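Local coordinates for protein epsin-3 (Saccharomyces cerevisiae, PDB 3ONK) that helps recruit clathrin to the Golgi network and endosomes, binding membranes rich in phosphatidylinositol-3,5-bisphosphate, probably through its all-helical ENTH domain, and aiding multivesicular-body sorting, at residues 17-22 with 71-76. Residues are numbered along the deposited sequence; the frame is centred on the assembly and turned at random.
Sequences REATNN and LQLLDY
Leu-73 reaches from helix 64-80 to Ala-19 and Thr-20, near the C-terminal part of helix 11-19. The bond from CA to CB already heads toward the other segment, yet CB is still 4.8 Å from the nearer of the two methyls, Thr-20 CG2, which is beyond contact. CG comes next, anti to the backbone N (chi1 179°), and gains little on Ala-19. There the side chain forks. CD1 turns aside and stops 4.9 Å from Ala-19 CB, whereas CD2 continues anti to CA and comes nearest to the other segment. That one methyl makes both contacts, meeting Ala-19 CB at 4.2 Å and Thr-20 CG2 at 4.3 Å. The two methyls it faces lie 4.5 Å from each other (Ala-19 CB to Thr-20 CG2), so the three form a small triangle of purely van der Waals packing. In the helical ENTH domain this joins the first modelled helix to helix 64-80, near the centre of the chain. Ile-52 of helix 42-57 also packs on Leu-73, while Leu-31 and Ile-35 of helix 29-38 pack on Ala-19, so the methyls sit among neighbouring helices. Thr-20 divides its branches: with chi1 at 60°, OG1 turns back to hydrogen-bond Val-16 O, one turn earlier, and CG2 is left for the leucine. The backbone N of Thr-20 bonds Arg-17 O, three residues back and 3.1 Å away.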
loop_
_atom_site.group_PDB
_atom_site.type_symbol
_atom_site.label_atom_id
_atom_site.label_comp_id
_atom_site.label_asym_id
_atom_site.label_seq_id
_atom_site.Cartn_x
_atom_site.Cartn_y
_atom_site.Cartn_z
ATOM N N ARG A 17 9.273 -5.903 -0.784
ATOM C CA ARG A 17 9.262 -6.634 -2.052
ATOM C C ARG A 17 8.427 -7.905 -1.956
ATOM O O ARG A 17 7.580 -8.162 -2.817
ATOM C CB ARG A 17 10.687 -6.959 -2.525
ATOM C CG ARG A 17 11.402 -5.788 -3.168
ATOM C CD ARG A 17 12.670 -6.225 -3.898
ATOM N NE ARG A 17 12.480 -6.336 -5.344
ATOM C CZ ARG A 17 12.435 -7.488 -6.008
ATOM N NH1 ARG A 17 12.262 -7.494 -7.327
ATOM N NH2 ARG A 17 12.570 -8.638 -5.354
ATOM N N GLU A 18 8.667 -8.690 -0.905
ATOM C CA GLU A 18 7.920 -9.925 -0.659
ATOM C C GLU A 18 6.425 -9.671 -0.462
ATOM O O GLU A 18 5.582 -10.386 -1.006
ATOM C CB GLU A 18 8.464 -10.685 0.569
ATOM C CG GLU A 18 7.511 -11.814 1.028
ATOM C CD GLU A 18 7.973 -12.584 2.269
ATOM O OE1 GLU A 18 9.015 -12.237 2.868
ATOM O OE2 GLU A 18 7.273 -13.551 2.647
ATOM N N ALA A 19 6.098 -8.661 0.330
ATOM C CA ALA A 19 4.693 -8.322 0.580
ATOM C C ALA A 19 3.950 -7.895 -0.693
ATOM O O ALA A 19 2.718 -7.866 -0.717
ATOM C CB ALA A 19 4.599 -7.226 1.616
ATOM N N THR A 20 4.696 -7.544 -1.739
ATOM C CA THR A 20 4.085 -7.075 -2.984
ATOM C C THR A 20 4.524 -7.883 -4.206
ATOM O O THR A 20 4.375 -7.423 -5.337
ATOM C CB THR A 20 4.351 -5.566 -3.223
ATOM O OG1 THR A 20 5.758 -5.325 -3.311
ATOM C CG2 THR A 20 3.798 -4.746 -2.070
ATOM N N ASN A 21 5.042 -9.093 -3.968
ATOM C CA ASN A 21 5.494 -9.990 -5.033
ATOM C C ASN A 21 4.357 -10.490 -5.922
ATOM O O ASN A 21 3.190 -10.120 -5.725
ATOM C CB ASN A 21 6.281 -11.184 -4.459
ATOM C CG ASN A 21 5.410 -12.149 -3.682
ATOM O OD1 ASN A 21 4.201 -12.242 -3.898
ATOM N ND2 ASN A 21 6.028 -12.893 -2.774
ATOM N N ASN A 22 4.703 -11.352 -6.878
ATOM C CA ASN A 22 3.741 -11.833 -7.872
ATOM C C ASN A 22 2.984 -13.129 -7.538
ATOM O O ASN A 22 2.238 -13.641 -8.374
ATOM C CB ASN A 22 4.414 -11.974 -9.239
ATOM C CG ASN A 22 3.868 -11.000 -10.256
ATOM O OD1 ASN A 22 4.621 -10.219 -10.850
ATOM N ND2 ASN A 22 2.546 -11.028 -10.461
ATOM N N LEU A 71 -1.338 -1.644 -2.541
ATOM C CA LEU A 71 -2.457 -0.893 -1.961
ATOM C C LEU A 71 -2.855 -1.449 -0.602
ATOM O O LEU A 71 -2.998 -0.694 0.362
ATOM C CB LEU A 71 -3.678 -0.880 -2.894
ATOM C CG LEU A 71 -3.552 -0.107 -4.222
ATOM C CD1 LEU A 71 -4.842 -0.274 -5.029
ATOM C CD2 LEU A 71 -3.244 1.371 -3.989
ATOM N N GLN A 72 -3.052 -2.767 -0.544
ATOM C CA GLN A 72 -3.336 -3.454 0.708
ATOM C C GLN A 72 -2.313 -3.114 1.779
ATOM O O GLN A 72 -2.676 -2.844 2.911
ATOM C CB GLN A 72 -3.343 -4.973 0.513
ATOM C CG GLN A 72 -4.536 -5.525 -0.224
ATOM C CD GLN A 72 -4.446 -7.025 -0.404
ATOM O OE1 GLN A 72 -3.553 -7.527 -1.096
ATOM N NE2 GLN A 72 -5.375 -7.758 0.222
ATOM N N LEU A 73 -1.029 -3.165 1.429
ATOM C CA LEU A 73 0.034 -2.832 2.385
ATOM C C LEU A 73 -0.081 -1.393 2.882
ATOM O O LEU A 73 0.065 -1.114 4.071
ATOM C CB LEU A 73 1.412 -3.025 1.746
ATOM C CG LEU A 73 2.634 -2.706 2.612
ATOM C CD1 LEU A 73 2.603 -3.428 3.966
ATOM C CD2 LEU A 73 3.922 -3.053 1.855
ATOM N N LEU A 74 -0.338 -0.484 1.951
ATOM C CA LEU A 74 -0.373 0.935 2.250
ATOM C C LEU A 74 -1.585 1.243 3.126
ATOM O O LEU A 74 -1.535 2.108 4.002
ATOM C CB LEU A 74 -0.403 1.720 0.935
ATOM C CG LEU A 74 0.063 3.171 0.796
ATOM C CD1 LEU A 74 1.438 3.455 1.401
ATOM C CD2 LEU A 74 0.046 3.547 -0.691
ATOM N N ASP A 75 -2.671 0.509 2.916
ATOM C CA ASP A 75 -3.823 0.650 3.789
ATOM C C ASP A 75 -3.451 0.254 5.218
ATOM O O ASP A 75 -3.733 0.963 6.185
ATOM C CB ASP A 75 -4.979 -0.226 3.301
ATOM C CG ASP A 75 -6.245 -0.008 4.106
ATOM O OD1 ASP A 75 -6.830 1.085 3.996
ATOM O OD2 ASP A 75 -6.634 -0.914 4.878
ATOM N N TYR A 76 -2.819 -0.899 5.345
ATOM C CA TYR A 76 -2.437 -1.399 6.654
ATOM C C TYR A 76 -1.514 -0.397 7.351
ATOM O O TYR A 76 -1.646 -0.158 8.545
ATOM C CB TYR A 76 -1.755 -2.765 6.512
ATOM C CG TYR A 76 -1.481 -3.461 7.827
ATOM C CD1 TYR A 76 -2.411 -4.342 8.382
ATOM C CD2 TYR A 76 -0.295 -3.229 8.522
ATOM C CE1 TYR A 76 -2.151 -4.983 9.586
ATOM C CE2 TYR A 76 -0.034 -3.855 9.727
ATOM C CZ TYR A 76 -0.961 -4.726 10.256
ATOM O OH TYR A 76 -0.693 -5.343 11.459
#